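Local coordinates for protein phosphoribosylaminoimidazole-succinocarboxamide synthase (Saccharomyces cerevisiae, PDB 1OBG) that catalyses the ATP-dependent joining of aspartate to the carboxylate of CAIR, forming SAICAR in de novo purine biosynthesis, at residues A[116-121]-A[217-222]. Sequence-based numbering, arbitrary orientation.
Sequences LEVIVR and FEFGID. With AMP (adenosine monophosphate), chain B; SO4 (sulfate ion), chain C.
Val118 and Phe217 face each other as an antiparallel hydrogen-bonded pair, Val118 N giving its hydrogen to Phe217 O at 3.0 Å and Phe217 N returning one to Val118 O at 2.7 Å. They join strands 112-121 and 210-221 of the mixed sheet that borders the nucleotide pocket. Toward Leu116 and Phe219 the strands part, and one water bridges the gap, lying 2.8 Å from Leu116 O and accepting from Phe219 N; in the other direction Val120 bonds to the backbone of Thr215. Val118, Val120, Phe217 and Phe219 supply the apolar side of the contact, where helix 184-208 packs on Val118, Val120 and Phe217. Branched Val118 suits a strand and reaches both phenylalanines: CG1, anti to the backbone N (chi1 -178°), meets CE2 of Phe219 at 3.7 Å, while CG2 lies near CD2 of the same ring. Its CB sits by CB of Phe217, whose ring extends toward CG2 of Val120. The flat, apolar phenylalanine rings fill this buried side, Phe217 against Leu197 and Leu230, Phe219 against Ile228 and Leu230.

On the opposite side two glutamates meet, and Glu218 belongs to the nucleotide pocket. Glu117, bent at chi2 (-65°), and the extended Glu218 run side by side with their carboxylate planes 26° apart, and Glu117 OE1 comes within 2.6 Å of Glu218 OE1. Lys216 makes long, weak ion pairs with both of these oxygens. A glutamate has the length to span from strand to ribose, and its two oxygens divide the work, OE1 turned to Glu117 and OE2 to the nucleotide. With an alanine in place of Glu218, the ribose hydroxyl would probably lose its acceptor and Glu117 OE1 its close oxygen neighbour. At the pocket, AMP O2' donates its hydrogen to Glu218 OE2 across 2.6 Å.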
ATOM      1  N   LEU A 116      -6.899  10.310  -8.748  1.00 17.45           N
ATOM      2  CA  LEU A 116      -6.217  10.988  -7.641  1.00 17.09           C
ATOM      3  C   LEU A 116      -5.488   9.929  -6.855  1.00 16.93           C
ATOM      4  O   LEU A 116      -5.960   8.788  -6.800  1.00 17.77           O
ATOM      5  CB  LEU A 116      -7.242  11.611  -6.684  1.00 17.51           C
ATOM      6  CG  LEU A 116      -8.122  12.790  -7.106  1.00 19.58           C
ATOM      7  CD1 LEU A 116      -9.116  13.119  -5.986  1.00 18.34           C
ATOM      8  CD2 LEU A 116      -7.234  13.997  -7.437  1.00 22.82           C
ATOM      9  N   GLU A 117      -4.347  10.275  -6.261  1.00 15.38           N
ATOM     10  CA  GLU A 117      -3.785   9.455  -5.224  1.00 15.72           C
ATOM     11  C   GLU A 117      -4.380  10.063  -3.947  1.00 14.78           C
ATOM     12  O   GLU A 117      -4.160  11.229  -3.628  1.00 13.34           O
ATOM     13  CB  GLU A 117      -2.251   9.486  -5.170  1.00 17.21           C
ATOM     14  CG  GLU A 117      -1.520   8.968  -6.414  1.00 21.01           C
ATOM     15  CD  GLU A 117      -1.728   7.484  -6.708  1.00 28.01           C
ATOM     16  OE1 GLU A 117      -2.576   6.819  -6.079  1.00 30.44           O
ATOM     17  OE2 GLU A 117      -1.019   6.963  -7.598  1.00 33.90           O
ATOM     18  N   VAL A 118      -5.161   9.265  -3.252  1.00 13.84           N
ATOM     19  CA  VAL A 118      -5.894   9.759  -2.103  1.00 14.18           C
ATOM     20  C   VAL A 118      -5.039   9.507  -0.869  1.00 14.06           C
ATOM     21  O   VAL A 118      -5.115   8.446  -0.227  1.00 14.34           O
ATOM     22  CB  VAL A 118      -7.244   9.092  -2.015  1.00 14.24           C
ATOM     23  CG1 VAL A 118      -8.055   9.669  -0.807  1.00 15.79           C
ATOM     24  CG2 VAL A 118      -8.004   9.358  -3.301  1.00 14.56           C
ATOM     25  N   ILE A 119      -4.204  10.483  -0.554  1.00 13.28           N
ATOM     26  CA  ILE A 119      -3.283  10.311   0.560  1.00 14.30           C
ATOM     27  C   ILE A 119      -3.896  11.013   1.744  1.00 13.73           C
ATOM     28  O   ILE A 119      -4.364  12.142   1.626  1.00 13.40           O
ATOM     29  CB  ILE A 119      -1.908  10.898   0.241  1.00 14.12           C
ATOM     30  CG1 ILE A 119      -1.243  10.032  -0.839  1.00 16.38           C
ATOM     31  CG2 ILE A 119      -1.053  10.945   1.533  1.00 13.78           C
ATOM     32  CD1 ILE A 119      -0.287  10.811  -1.788  1.00 21.48           C
ATOM     33  N   VAL A 120      -3.914  10.321   2.874  1.00 13.06           N
ATOM     34  CA  VAL A 120      -4.381  10.903   4.110  1.00 12.54           C
ATOM     35  C   VAL A 120      -3.233  10.827   5.106  1.00 13.01           C
ATOM     36  O   VAL A 120      -2.569   9.784   5.203  1.00 12.85           O
ATOM     37  CB  VAL A 120      -5.585  10.087   4.675  1.00 13.32           C
ATOM     38  CG1 VAL A 120      -6.138  10.754   5.960  1.00  9.96           C
ATOM     39  CG2 VAL A 120      -6.659   9.941   3.605  1.00 13.23           C
ATOM     40  N   ARG A 121      -3.009  11.912   5.849  1.00 12.47           N
ATOM     41  CA  ARG A 121      -1.893  11.988   6.788  1.00 12.80           C
ATOM     42  C   ARG A 121      -2.404  12.221   8.189  1.00 12.81           C
ATOM     43  O   ARG A 121      -3.138  13.176   8.413  1.00 13.73           O
ATOM     44  CB  ARG A 121      -0.987  13.174   6.423  1.00 13.22           C
ATOM     45  CG  ARG A 121      -0.487  13.156   5.009  1.00 14.14           C
ATOM     46  CD  ARG A 121       0.518  14.282   4.672  1.00 16.14           C
ATOM     47  NE  ARG A 121       0.935  14.124   3.285  1.00 17.02           N
ATOM     48  CZ  ARG A 121       2.029  13.477   2.917  1.00 19.89           C
ATOM     49  NH1 ARG A 121       2.839  12.936   3.830  1.00 21.08           N
ATOM     50  NH2 ARG A 121       2.312  13.361   1.635  1.00 18.95           N
ATOM     51  N   PHE A 217      -4.634   5.772  -0.493  1.00 13.65           N
ATOM     52  CA  PHE A 217      -5.743   4.957  -0.962  1.00 13.88           C
ATOM     53  C   PHE A 217      -5.893   5.191  -2.465  1.00 14.71           C
ATOM     54  O   PHE A 217      -5.531   6.260  -2.981  1.00 13.18           O
ATOM     55  CB  PHE A 217      -7.080   5.368  -0.308  1.00 13.70           C
ATOM     56  CG  PHE A 217      -7.196   5.035   1.172  1.00 15.18           C
ATOM     57  CD1 PHE A 217      -7.081   3.711   1.647  1.00 16.70           C
ATOM     58  CD2 PHE A 217      -7.450   6.048   2.092  1.00 16.04           C
ATOM     59  CE1 PHE A 217      -7.220   3.429   3.035  1.00 17.67           C
ATOM     60  CE2 PHE A 217      -7.588   5.775   3.459  1.00 12.16           C
ATOM     61  CZ  PHE A 217      -7.472   4.486   3.932  1.00 14.38           C
ATOM     62  N   GLU A 218      -6.455   4.211  -3.153  1.00 14.42           N
ATOM     63  CA  GLU A 218      -6.972   4.480  -4.477  1.00 16.52           C
ATOM     64  C   GLU A 218      -8.416   4.022  -4.541  1.00 16.16           C
ATOM     65  O   GLU A 218      -8.754   3.000  -3.977  1.00 15.81           O
ATOM     66  CB  GLU A 218      -6.115   3.773  -5.518  1.00 16.90           C
ATOM     67  CG  GLU A 218      -4.794   4.505  -5.696  1.00 22.18           C
ATOM     68  CD  GLU A 218      -3.891   3.867  -6.732  1.00 27.38           C
ATOM     69  OE1 GLU A 218      -2.787   4.408  -6.923  1.00 30.33           O
ATOM     70  OE2 GLU A 218      -4.283   2.844  -7.330  1.00 25.48           O
ATOM     71  N   PHE A 219      -9.240   4.811  -5.224  1.00 16.74           N
ATOM     72  CA  PHE A 219     -10.654   4.578  -5.317  1.00 17.51           C
ATOM     73  C   PHE A 219     -11.076   4.454  -6.765  1.00 18.61           C
ATOM     74  O   PHE A 219     -10.590   5.173  -7.656  1.00 17.76           O
ATOM     75  CB  PHE A 219     -11.445   5.723  -4.684  1.00 17.81           C
ATOM     76  CG  PHE A 219     -11.276   5.847  -3.183  1.00 19.65           C
ATOM     77  CD1 PHE A 219     -11.462   4.764  -2.336  1.00 21.84           C
ATOM     78  CD2 PHE A 219     -10.953   7.061  -2.620  1.00 23.54           C
ATOM     79  CE1 PHE A 219     -11.310   4.889  -0.941  1.00 21.62           C
ATOM     80  CE2 PHE A 219     -10.807   7.186  -1.219  1.00 26.35           C
ATOM     81  CZ  PHE A 219     -10.980   6.092  -0.395  1.00 21.23           C
ATOM     82  N   GLY A 220     -11.996   3.528  -6.978  1.00 19.96           N
ATOM     83  CA  GLY A 220     -12.716   3.435  -8.223  1.00 21.81           C
ATOM     84  C   GLY A 220     -14.136   3.897  -7.988  1.00 23.17           C
ATOM     85  O   GLY A 220     -14.556   4.168  -6.858  1.00 22.71           O
ATOM     86  N   ILE A 221     -14.879   3.988  -9.076  1.00 25.25           N
ATOM     87  CA  ILE A 221     -16.245   4.453  -9.039  1.00 28.41           C
ATOM     88  C   ILE A 221     -17.084   3.539  -9.919  1.00 30.54           C
ATOM     89  O   ILE A 221     -16.704   3.224 -11.057  1.00 30.44           O
ATOM     90  CB  ILE A 221     -16.319   5.940  -9.490  1.00 28.74           C
ATOM     91  CG1 ILE A 221     -17.757   6.464  -9.400  1.00 30.43           C
ATOM     92  CG2 ILE A 221     -15.690   6.143 -10.879  1.00 29.68           C
ATOM     93  CD1 ILE A 221     -17.851   7.976  -9.149  1.00 32.42           C
ATOM     94  N   ASP A 222     -18.206   3.088  -9.369  1.00 32.77           N
ATOM     95  CA  ASP A 222     -19.210   2.380 -10.134  1.00 35.52           C
ATOM     96  C   ASP A 222     -20.076   3.465 -10.753  1.00 36.83           C
ATOM     97  O   ASP A 222     -20.769   4.187 -10.036  1.00 37.43           O
ATOM     98  CB  ASP A 222     -20.032   1.492  -9.203  1.00 35.56           C
ATOM     99  CG  ASP A 222     -21.070   0.649  -9.947  1.00 37.66           C
ATOM    100  OD1 ASP A 222     -21.582   1.088 -11.006  1.00 39.10           O
ATOM    101  OD2 ASP A 222     -21.436  -0.472  -9.533  1.00 38.74           O
TER
HETATM  102  P   AMP B 307       0.551  -1.252  -9.228  1.00 63.89           P
HETATM  103  O1P AMP B 307       0.598  -1.114  -7.700  1.00 65.68           O
HETATM  104  O2P AMP B 307       1.028  -2.579  -9.697  1.00 65.16           O
HETATM  105  O3P AMP B 307       1.425  -0.076  -9.910  1.00 63.77           O
HETATM  106  O5' AMP B 307      -0.971  -1.116  -9.715  1.00 57.79           O
HETATM  107  C5' AMP B 307      -1.244  -1.363 -11.066  1.00 46.93           C
HETATM  108  C4' AMP B 307      -2.358  -0.439 -11.503  1.00 40.05           C
HETATM  109  O4' AMP B 307      -3.599  -1.067 -11.249  1.00 34.15           O
HETATM  110  C3' AMP B 307      -2.335   0.874 -10.719  1.00 37.14           C
HETATM  111  O3' AMP B 307      -2.349   1.940 -11.637  1.00 34.38           O
HETATM  112  C2' AMP B 307      -3.629   0.850  -9.927  1.00 33.49           C
HETATM  113  O2' AMP B 307      -4.182   2.137  -9.878  1.00 30.67           O
HETATM  114  C1' AMP B 307      -4.485  -0.097 -10.765  1.00 32.15           C
HETATM  115  N9  AMP B 307      -5.594  -0.752 -10.042  1.00 29.99           N
HETATM  116  C8  AMP B 307      -5.665  -1.170  -8.733  1.00 28.99           C
HETATM  117  N7  AMP B 307      -6.894  -1.716  -8.539  1.00 29.49           N
HETATM  118  C5  AMP B 307      -7.595  -1.659  -9.696  1.00 27.06           C
HETATM  119  C6  AMP B 307      -8.879  -2.065 -10.073  1.00 27.56           C
HETATM  120  N6  AMP B 307      -9.639  -2.823  -9.274  1.00 23.61           N
HETATM  121  N1  AMP B 307      -9.295  -1.842 -11.375  1.00 26.64           N
HETATM  122  C2  AMP B 307      -8.466  -1.244 -12.297  1.00 27.63           C
HETATM  123  N3  AMP B 307      -7.194  -0.850 -11.917  1.00 26.77           N
HETATM  124  C4  AMP B 307      -6.776  -1.054 -10.646  1.00 28.54           C
HETATM  125  S   SO4 C 308       5.591  11.630   1.458  1.00 41.10           S
HETATM  126  O1  SO4 C 308       6.698  12.573   1.391  1.00 44.46           O
HETATM  127  O2  SO4 C 308       5.129  11.609   2.839  1.00 42.43           O
HETATM  128  O3  SO4 C 308       4.560  12.059   0.528  1.00 40.89           O
HETATM  129  O4  SO4 C 308       6.067  10.307   1.125  1.00 43.54           O
HETATM  130  O   HOH W   1      -8.189   7.069  -6.639  1.00 19.31           O